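PDB 5CZW: myroilysin from Myroides profundi, which probably cleaves peptide bonds as a zinc-dependent endopeptidase of the astacin (M12A) branch of the metzincins, and is activated by a cysteine-switch mechanism. Local coordinates for residues 136-139 against 140-143; 158-161 against 162-166; 124-128 against 129-133; 101-104 against 105-108. The protein carries 1 engineered substitution. All coordinates share one frame; numbering follows the deposited sequence.

Contact 1 (136-139 against 140-143). With ZN (zinc ion), chain B.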
loop_
_atom_site.group_PDB
_atom_site.type_symbol
_atom_site.label_atom_id
_atom_site.label_comp_id
_atom_site.label_asym_id
_atom_site.label_seq_id
_atom_site.Cartn_x
_atom_site.Cartn_y
_atom_site.Cartn_z
ATOM N N ILE A 136 -5.503 2.143 6.224
ATOM C CA ILE A 136 -6.337 0.957 6.108
ATOM C C ILE A 136 -6.032 0.247 4.794
ATOM O O ILE A 136 -5.905 -0.952 4.800
ATOM C CB ILE A 136 -7.850 1.291 6.235
ATOM C CG1 ILE A 136 -8.069 1.959 7.595
ATOM C CG2 ILE A 136 -8.723 0.067 6.083
ATOM C CD1 ILE A 136 -9.502 2.194 7.955
ATOM N N HIS A 137 -5.882 0.984 3.722
ATOM C CA HIS A 137 -5.535 0.365 2.444
ATOM C C HIS A 137 -4.228 -0.484 2.455
ATOM O O HIS A 137 -4.217 -1.618 2.051
ATOM C CB HIS A 137 -5.467 1.465 1.420
ATOM C CG HIS A 137 -5.219 1.002 0.036
ATOM N ND1 HIS A 137 -6.247 0.843 -0.838
ATOM C CD2 HIS A 137 -4.088 0.768 -0.656
ATOM C CE1 HIS A 137 -5.787 0.476 -1.990
ATOM N NE2 HIS A 137 -4.483 0.484 -1.923
ATOM N N GLU A 138 -3.167 0.123 2.936
ATOM C CA GLU A 138 -1.906 -0.601 2.980
ATOM C C GLU A 138 -1.945 -1.754 3.881
ATOM O O GLU A 138 -1.363 -2.815 3.567
ATOM C CB GLU A 138 -0.706 0.341 3.315
ATOM C CG GLU A 138 -0.380 1.428 2.257
ATOM C CD GLU A 138 -0.268 0.943 0.804
ATOM O OE1 GLU A 138 0.031 -0.221 0.543
ATOM O OE2 GLU A 138 -0.489 1.848 -0.102
ATOM N N PHE A 139 -2.650 -1.619 5.046
ATOM C CA PHE A 139 -2.844 -2.793 5.909
ATOM C C PHE A 139 -3.714 -3.882 5.321
ATOM O O PHE A 139 -3.550 -5.100 5.631
ATOM C CB PHE A 139 -3.189 -2.360 7.355
ATOM C CG PHE A 139 -1.954 -2.020 8.166
ATOM C CD1 PHE A 139 -1.443 -0.697 8.113
ATOM C CD2 PHE A 139 -1.220 -2.925 8.889
ATOM C CE1 PHE A 139 -0.247 -0.345 8.802
ATOM C CE2 PHE A 139 -0.071 -2.541 9.621
ATOM C CZ PHE A 139 0.403 -1.244 9.547
ATOM N N GLY A 140 -4.590 -3.498 4.374
ATOM C CA GLY A 140 -5.355 -4.472 3.586
ATOM C C GLY A 140 -4.410 -5.312 2.769
ATOM O O GLY A 140 -4.487 -6.540 2.773
ATOM N N HIS A 141 -3.468 -4.707 2.048
ATOM C CA HIS A 141 -2.467 -5.482 1.394
ATOM C C HIS A 141 -1.689 -6.271 2.395
ATOM O O HIS A 141 -1.377 -7.468 2.073
ATOM C CB HIS A 141 -1.479 -4.524 0.727
ATOM C CG HIS A 141 -1.989 -3.756 -0.447
ATOM N ND1 HIS A 141 -2.676 -4.302 -1.488
ATOM C CD2 HIS A 141 -1.827 -2.475 -0.767
ATOM C CE1 HIS A 141 -3.010 -3.384 -2.358
ATOM N NE2 HIS A 141 -2.410 -2.320 -1.959
ATOM N N ALA A 142 -1.363 -5.736 3.582
ATOM C CA ALA A 142 -0.595 -6.521 4.592
ATOM C C ALA A 142 -1.311 -7.821 5.071
ATOM O O ALA A 142 -0.660 -8.813 5.474
ATOM C CB ALA A 142 -0.148 -5.676 5.779
ATOM N N LEU A 143 -2.656 -7.813 4.959
ATOM C CA LEU A 143 -3.485 -8.984 5.218
ATOM C C LEU A 143 -3.725 -9.912 4.067
ATOM O O LEU A 143 -4.277 -10.988 4.239
ATOM C CB LEU A 143 -4.798 -8.549 5.823
ATOM C CG LEU A 143 -4.771 -7.792 7.125
ATOM C CD1 LEU A 143 -6.108 -7.143 7.470
ATOM C CD2 LEU A 143 -4.371 -8.791 8.232
HETATM ZN ZN ZN B . -2.679 -0.492 -2.989
#
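I136 O accepts from G140 N at 2.9 Å, and the pairs H137 to H141, E138 to A142 and F139 to L143 repeat that four-residue step, winding residues 136-143 into the HExxH zinc-binding helix of the metzincins. The principle at work is periodicity: residues four apart lie one turn apart, so H137 and H141 face the same ion. H137 NE2 binds the zinc ion at 2.3 Å and H141 NE2 at 2.1 Å, which brings the two nitrogens within 3.5 Å of each other through the shared metal. The torsions differ to achieve this. H137 carries CG anti to the backbone N (chi1 -176°), whereas H141 turns CG beside its own N (chi1 -69°), and the two ring planes end 86° apart. On the far side of each ring ND1 is also held, by the backbone oxygen of I202 for H137 and by that of M145 for H141, so each imidazole is fixed in rotation with NE2 directed to the metal. C23 and H147 complete the zinc site, the former consistent with a propeptide cysteine holding the enzyme latent. Away from the metal, F139 CD2 lies 4.3 Å from A142 CB. The chain of E138 bends at chi2, and its OE1 arrives at the edge of the H141 ring, in the ring plane, 3.2 Å from CD2.

Contact 2 (158-161 against 162-166)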
loop_
_atom_site.group_PDB
_atom_site.type_symbol
_atom_site.label_atom_id
_atom_site.label_comp_id
_atom_site.label_asym_id
_atom_site.label_seq_id
_atom_site.Cartn_x
_atom_site.Cartn_y
_atom_site.Cartn_z
ATOM N N TRP A 158 -3.037 7.183 -19.657
ATOM C CA TRP A 158 -1.715 7.340 -19.114
ATOM C C TRP A 158 -0.853 8.298 -19.883
ATOM O O TRP A 158 -0.824 8.300 -21.161
ATOM C CB TRP A 158 -0.962 6.009 -19.087
ATOM C CG TRP A 158 -1.569 4.867 -18.342
ATOM C CD1 TRP A 158 -2.171 3.803 -18.888
ATOM C CD2 TRP A 158 -1.650 4.680 -16.913
ATOM N NE1 TRP A 158 -2.597 2.948 -17.911
ATOM C CE2 TRP A 158 -2.316 3.472 -16.689
ATOM C CE3 TRP A 158 -1.199 5.403 -15.805
ATOM C CZ2 TRP A 158 -2.529 2.957 -15.408
ATOM C CZ3 TRP A 158 -1.420 4.882 -14.517
ATOM C CH2 TRP A 158 -2.086 3.673 -14.352
ATOM N N ASP A 159 -0.074 9.072 -19.138
ATOM C CA ASP A 159 1.001 9.847 -19.763
ATOM C C ASP A 159 2.191 8.948 -19.661
ATOM O O ASP A 159 2.822 8.861 -18.609
ATOM C CB ASP A 159 1.193 11.142 -19.031
ATOM C CG ASP A 159 2.350 11.967 -19.587
ATOM O OD1 ASP A 159 3.322 11.370 -20.116
ATOM O OD2 ASP A 159 2.293 13.213 -19.421
ATOM N N LYS A 160 2.474 8.207 -20.725
ATOM C CA LYS A 160 3.385 7.053 -20.578
ATOM C C LYS A 160 4.816 7.488 -20.160
ATOM O O LYS A 160 5.445 6.880 -19.277
ATOM C CB LYS A 160 3.362 6.174 -21.841
ATOM C CG LYS A 160 1.952 5.729 -22.228
ATOM C CD LYS A 160 1.917 4.560 -23.214
ATOM C CE LYS A 160 1.749 3.226 -22.510
ATOM N NZ LYS A 160 1.054 2.216 -23.364
ATOM N N ASN A 161 5.282 8.566 -20.763
ATOM C CA ASN A 161 6.519 9.244 -20.370
ATOM C C ASN A 161 6.591 9.449 -18.855
ATOM O O ASN A 161 7.631 9.174 -18.219
ATOM C CB ASN A 161 6.624 10.612 -21.089
ATOM C CG ASN A 161 7.615 11.560 -20.428
ATOM O OD1 ASN A 161 8.814 11.492 -20.692
ATOM N ND2 ASN A 161 7.114 12.467 -19.578
ATOM N N LYS A 162 5.515 9.961 -18.284
ATOM C CA LYS A 162 5.536 10.217 -16.868
ATOM C C LYS A 162 5.507 8.934 -16.072
ATOM O O LYS A 162 6.093 8.843 -15.046
ATOM C CB LYS A 162 4.416 11.128 -16.413
ATOM C CG LYS A 162 4.612 12.595 -16.701
ATOM C CD LYS A 162 4.818 13.485 -15.463
ATOM C CE LYS A 162 3.533 14.145 -14.996
ATOM N NZ LYS A 162 3.337 14.779 -13.649
ATOM N N VAL A 163 4.800 7.957 -16.580
ATOM C CA VAL A 163 4.660 6.724 -15.850
ATOM C C VAL A 163 6.035 6.067 -15.833
ATOM O O VAL A 163 6.533 5.593 -14.796
ATOM C CB VAL A 163 3.565 5.841 -16.454
ATOM C CG1 VAL A 163 3.634 4.453 -15.881
ATOM C CG2 VAL A 163 2.203 6.502 -16.245
ATOM N N TYR A 164 6.713 6.098 -16.981
ATOM C CA TYR A 164 8.028 5.450 -17.011
ATOM C C TYR A 164 8.981 6.044 -15.997
ATOM O O TYR A 164 9.722 5.318 -15.307
ATOM C CB TYR A 164 8.603 5.527 -18.413
ATOM C CG TYR A 164 7.875 4.654 -19.414
ATOM C CD1 TYR A 164 7.562 3.338 -19.116
ATOM C CD2 TYR A 164 7.545 5.136 -20.679
ATOM C CE1 TYR A 164 6.897 2.534 -20.018
ATOM C CE2 TYR A 164 6.857 4.372 -21.578
ATOM C CZ TYR A 164 6.528 3.063 -21.265
ATOM O OH TYR A 164 5.890 2.248 -22.198
ATOM N N ALA A 165 8.933 7.375 -15.885
ATOM C CA ALA A 165 9.813 8.149 -15.008
ATOM C C ALA A 165 9.558 7.884 -13.515
ATOM O O ALA A 165 10.461 7.770 -12.728
ATOM C CB ALA A 165 9.614 9.629 -15.248
ATOM N N TYR A 166 8.292 7.804 -13.171
ATOM C CA TYR A 166 7.886 7.532 -11.782
ATOM C C TYR A 166 8.284 6.173 -11.239
ATOM O O TYR A 166 8.654 6.080 -10.048
ATOM C CB TYR A 166 6.337 7.601 -11.684
ATOM C CG TYR A 166 5.862 7.628 -10.251
ATOM C CD1 TYR A 166 6.132 8.716 -9.398
ATOM C CD2 TYR A 166 5.181 6.529 -9.722
ATOM C CE1 TYR A 166 5.666 8.710 -8.053
ATOM C CE2 TYR A 166 4.763 6.532 -8.412
ATOM C CZ TYR A 166 4.989 7.619 -7.589
ATOM O OH TYR A 166 4.556 7.524 -6.272
#
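A chi1 of 177° points the carboxylate of D159 away from its own N and forward over the first turn of helix 160-167, where OD1 accepts from K162 N at 3.2 Å. This is a side-chain N-cap, and the amide meets the oxygen from above the carboxylate plane, 59° out of it. The backbone of D159 contributes as well, its O accepting from V163 N at 3.0 Å. The methylene CG of K162 packs 3.6 Å from D159 OD2, while its ammonium leads away toward a weak bond with the backbone oxygen of A210. Were the carboxylate lost to an alanine here, the K162 amide would probably lack its capping acceptor and the K162 methylene the group it lies against. Before the cap, W158 brings CE3 obliquely to V163 CG2 at 3.6 Å; V163 then packs onto helix 178-184. K160, the first residue after the cap, touches Y164, one turn ahead, through CB and CE2 at 3.9 Å, and the tyrosine hydroxyl is hydrogen-bonded to D180 on that same helix 178-184. A carboxylate at the amino end of a helix, close to the N-H groups of its first turn, is likely to interact favourably with the helix dipole.

Contact 3 (124-128 against 129-133). Engineered in segment 129-133: T129 (natural residue Ala).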
loop_
_atom_site.group_PDB
_atom_site.type_symbol
_atom_site.label_atom_id
_atom_site.label_comp_id
_atom_site.label_asym_id
_atom_site.label_seq_id
_atom_site.Cartn_x
_atom_site.Cartn_y
_atom_site.Cartn_z
ATOM N N ASP A 124 2.364 15.979 9.651
ATOM C CA ASP A 124 1.556 16.204 10.841
ATOM C C ASP A 124 0.298 17.023 10.464
ATOM O O ASP A 124 -0.602 17.204 11.298
ATOM C CB ASP A 124 2.371 16.941 11.916
ATOM C CG ASP A 124 3.358 16.040 12.636
ATOM O OD1 ASP A 124 3.463 14.836 12.363
ATOM O OD2 ASP A 124 4.065 16.583 13.473
ATOM N N SER A 125 0.259 17.548 9.257
ATOM C CA SER A 125 -0.965 18.226 8.781
ATOM C C SER A 125 -1.907 17.329 7.990
ATOM O O SER A 125 -3.011 17.760 7.621
ATOM C CB SER A 125 -0.609 19.470 7.978
ATOM O OG SER A 125 -0.113 20.486 8.858
ATOM N N THR A 126 -1.601 16.029 7.860
ATOM C CA THR A 126 -2.395 15.139 7.035
ATOM C C THR A 126 -3.795 14.968 7.673
ATOM O O THR A 126 -3.918 14.797 8.871
ATOM C CB THR A 126 -1.638 13.771 6.849
ATOM O OG1 THR A 126 -0.462 13.978 6.058
ATOM C CG2 THR A 126 -2.512 12.753 6.173
ATOM N N SER A 127 -4.818 14.998 6.826
ATOM C CA SER A 127 -6.207 14.841 7.270
ATOM C C SER A 127 -6.518 13.487 7.846
ATOM O O SER A 127 -5.893 12.484 7.470
ATOM C CB SER A 127 -7.159 15.130 6.098
ATOM O OG SER A 127 -7.215 14.070 5.188
ATOM N N ASP A 128 -7.514 13.440 8.713
ATOM C CA ASP A 128 -7.917 12.123 9.223
ATOM C C ASP A 128 -8.362 11.203 8.079
ATOM O O ASP A 128 -8.138 9.990 8.102
ATOM C CB ASP A 128 -8.960 12.254 10.323
ATOM C CG ASP A 128 -8.327 12.510 11.710
ATOM O OD1 ASP A 128 -7.097 12.299 11.910
ATOM O OD2 ASP A 128 -9.057 12.868 12.649
ATOM N N THR A 129 -9.092 11.734 7.106
ATOM C CA THR A 129 -9.561 10.909 6.032
ATOM C C THR A 129 -8.412 10.331 5.235
ATOM O O THR A 129 -8.443 9.163 4.825
ATOM C CB THR A 129 -10.434 11.709 5.081
ATOM O OG1 THR A 129 -11.590 12.078 5.791
ATOM C CG2 THR A 129 -10.878 10.801 3.963
ATOM N N GLU A 130 -7.379 11.111 5.048
ATOM C CA GLU A 130 -6.227 10.627 4.271
ATOM C C GLU A 130 -5.467 9.584 5.052
ATOM O O GLU A 130 -5.049 8.577 4.465
ATOM C CB GLU A 130 -5.317 11.745 3.891
ATOM C CG GLU A 130 -4.095 11.305 3.104
ATOM C CD GLU A 130 -4.393 10.481 1.879
ATOM O OE1 GLU A 130 -5.495 10.641 1.255
ATOM O OE2 GLU A 130 -3.558 9.586 1.514
ATOM N N PHE A 131 -5.338 9.755 6.377
ATOM C CA PHE A 131 -4.706 8.693 7.158
ATOM C C PHE A 131 -5.541 7.422 7.062
ATOM O O PHE A 131 -5.017 6.307 6.832
ATOM C CB PHE A 131 -4.494 9.005 8.631
ATOM C CG PHE A 131 -3.357 9.934 8.961
ATOM C CD1 PHE A 131 -2.015 9.520 8.856
ATOM C CD2 PHE A 131 -3.612 11.182 9.513
ATOM C CE1 PHE A 131 -0.960 10.380 9.203
ATOM C CE2 PHE A 131 -2.566 12.009 9.865
ATOM C CZ PHE A 131 -1.237 11.614 9.730
ATOM N N SER A 132 -6.836 7.559 7.257
ATOM C CA SER A 132 -7.726 6.427 7.259
ATOM C C SER A 132 -7.667 5.700 5.906
ATOM O O SER A 132 -7.489 4.445 5.824
ATOM C CB SER A 132 -9.200 6.868 7.540
ATOM O OG SER A 132 -10.064 5.705 7.546
ATOM N N ARG A 133 -7.797 6.429 4.856
ATOM C CA ARG A 133 -7.747 5.819 3.547
ATOM C C ARG A 133 -6.455 5.041 3.283
ATOM O O ARG A 133 -6.468 3.887 2.872
ATOM C CB ARG A 133 -7.920 6.907 2.459
ATOM C CG ARG A 133 -7.908 6.402 1.007
ATOM C CD ARG A 133 -8.005 7.545 0.002
ATOM N NE ARG A 133 -6.776 8.269 -0.137
ATOM C CZ ARG A 133 -5.869 8.095 -1.098
ATOM N NH1 ARG A 133 -6.031 7.221 -2.040
ATOM N NH2 ARG A 133 -4.797 8.818 -1.085
#
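The N-cap of helix 128-143, the helix that further along carries the zinc-binding histidines, is built where S127 OG accepts from E130 N at 3.0 Å. The oxygen sits between the backbone N and the carbonyl carbon (chi1 76°), a crowded position that turns it back over the first turn, and it also lies against E130 CB. S127 O then takes F131 N at 3.0 Å and D128 O takes S132 N, so regular helical bonding follows the cap at once. Just ahead of the cap, T126 lays its methyl over the F131 ring: CG2 stands 3.8 Å from the ring centroid and only 10° off the normal, a CH-pi contact over the face. The same methyl meets E130 CG at 3.7 Å, while the T126 hydroxyl is hydrogen-bonded to the backbone N of D123. E130 bends at chi2 and turns its carboxylate to R133, whose NE and NH2 grip it side-on. NE and NH2 both bond OE1, and NH2 also bonds OE2 at 3.0 Å, all within one salt bridge. OE2 is shared with T134 and W121, so several groups fix this acid. Without this carboxylate, as with an alanine here, the R133 guanidinium is likely to lose its counter-charge and T134 and W121 their common partner. T129 is an engineered residue, in the natural sequence an alanine. The pairing of the residue before the N-cap with the fourth residue after it, T126 with F131, has the spacing of the hydrophobic staple, here combined with a serine N-cap.

Contact 4 (101-104 against 105-108)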
loop_
_atom_site.group_PDB
_atom_site.type_symbol
_atom_site.label_atom_id
_atom_site.label_comp_id
_atom_site.label_asym_id
_atom_site.label_seq_id
_atom_site.Cartn_x
_atom_site.Cartn_y
_atom_site.Cartn_z
ATOM N N SER A 101 2.830 -1.932 0.271
ATOM C CA SER A 101 3.093 -3.071 1.198
ATOM C C SER A 101 3.203 -4.342 0.370
ATOM O O SER A 101 2.459 -4.546 -0.605
ATOM C CB SER A 101 1.955 -3.264 2.206
ATOM O OG SER A 101 2.181 -4.352 3.072
ATOM N N TYR A 102 4.103 -5.216 0.798
ATOM C CA TYR A 102 4.054 -6.572 0.306
ATOM C C TYR A 102 2.759 -7.204 0.692
ATOM O O TYR A 102 2.094 -6.807 1.644
ATOM C CB TYR A 102 5.305 -7.376 0.745
ATOM C CG TYR A 102 6.577 -6.765 0.238
ATOM C CD1 TYR A 102 6.985 -6.982 -1.101
ATOM C CD2 TYR A 102 7.365 -5.909 1.027
ATOM C CE1 TYR A 102 8.090 -6.373 -1.590
ATOM C CE2 TYR A 102 8.458 -5.259 0.504
ATOM C CZ TYR A 102 8.861 -5.564 -0.787
ATOM O OH TYR A 102 9.972 -4.970 -1.323
ATOM N N LEU A 103 2.366 -8.233 -0.032
ATOM C CA LEU A 103 1.112 -8.882 0.228
ATOM C C LEU A 103 1.109 -9.992 1.265
ATOM O O LEU A 103 1.704 -10.993 1.069
ATOM C CB LEU A 103 0.593 -9.517 -1.040
ATOM C CG LEU A 103 0.329 -8.551 -2.169
ATOM C CD1 LEU A 103 -0.264 -9.258 -3.371
ATOM C CD2 LEU A 103 -0.648 -7.473 -1.745
ATOM N N GLY A 104 0.368 -9.780 2.335
ATOM C CA GLY A 104 0.194 -10.858 3.281
ATOM C C GLY A 104 1.521 -11.371 3.851
ATOM O O GLY A 104 2.435 -10.605 4.134
ATOM N N THR A 105 1.598 -12.706 3.962
ATOM C CA THR A 105 2.773 -13.328 4.471
ATOM C C THR A 105 4.031 -13.140 3.582
ATOM O O THR A 105 5.119 -13.513 4.058
ATOM C CB THR A 105 2.548 -14.818 4.722
ATOM O OG1 THR A 105 2.161 -15.420 3.511
ATOM C CG2 THR A 105 1.607 -15.114 5.794
ATOM N N GLN A 106 3.918 -12.443 2.451
ATOM C CA GLN A 106 5.124 -12.112 1.683
ATOM C C GLN A 106 6.072 -11.231 2.531
ATOM O O GLN A 106 7.195 -11.215 2.296
ATOM C CB GLN A 106 4.845 -11.505 0.295
ATOM C CG GLN A 106 4.307 -12.533 -0.666
ATOM C CD GLN A 106 4.521 -12.249 -2.120
ATOM O OE1 GLN A 106 5.367 -12.869 -2.801
ATOM N NE2 GLN A 106 3.738 -11.384 -2.627
ATOM N N ALA A 107 5.549 -10.506 3.488
ATOM C CA ALA A 107 6.352 -9.729 4.401
ATOM C C ALA A 107 7.457 -10.613 4.987
ATOM O O ALA A 107 8.546 -10.122 5.243
ATOM C CB ALA A 107 5.538 -9.145 5.534
ATOM N N LEU A 108 7.090 -11.861 5.249
ATOM C CA LEU A 108 8.019 -12.765 5.955
ATOM C C LEU A 108 9.198 -13.202 5.096
ATOM O O LEU A 108 10.156 -13.848 5.624
ATOM C CB LEU A 108 7.230 -13.973 6.501
ATOM C CG LEU A 108 6.086 -13.642 7.409
ATOM C CD1 LEU A 108 5.390 -14.959 7.660
ATOM C CD2 LEU A 108 6.580 -12.937 8.693
#
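Q106 folds back over L103, and the path of its side chain shows how a short 3-10 segment is packed against the residues before it. CB lies 3.3 Å from L103 O, the same oxygen that accepts from Q106 N at 3.0 Å. CG, placed beside the backbone N (chi1 -72°), continues along that carbonyl at 3.5 Å from L103 O. The chain then runs extended, and at its tip NE2 comes to rest 4.0 Å from L103 CB. N, CB and CG of Q106 thus gather round one oxygen, L103 O, although the amide hydrogen meets it from well above the carbonyl plane. The next bond, A107 N to G104 O at 3.2 Å, is almost straight, its N-H...O angle being 171°, and the bond from L108 N to T105 O repeats the three-residue step. G104 has a positive phi (58°), which favours glycine, and a CB there would run into T105 N. Upstream, Y102 CB approaches Q106 CB at 4.2 Å, and S101 OG donates to Y102 O in the carbonyl plane, on a lone pair, at 2.8 Å. The turn follows directly on strand 100-101, at the edge of the sheet. The backbone of G104 is bonded to that of H141 on helix 128-143, L103 packs on the H141 side chain, and Y102 is bonded through its backbone to T116, just before strand 117-118.

In the fold
From the N terminus, the order is contact 4, contact 3, contact 1, contact 2. Each is closed locally between adjoining segments, so they run in series and none nests within or crosses another. Contact 4 turns the chain after edge strand 100-101; contact 3 starts helix 128-143, and contact 1 lies toward the other end of that helix, their centres about 16 Å apart. The link between sheet and helix comes where contacts 4 and 1 meet, through the backbones of G104 and H141 and through L103 on the H141 side chain. Contact 2 begins the next helix, 160-167, with its centre about 26 Å from that of contact 1 and no touch between them.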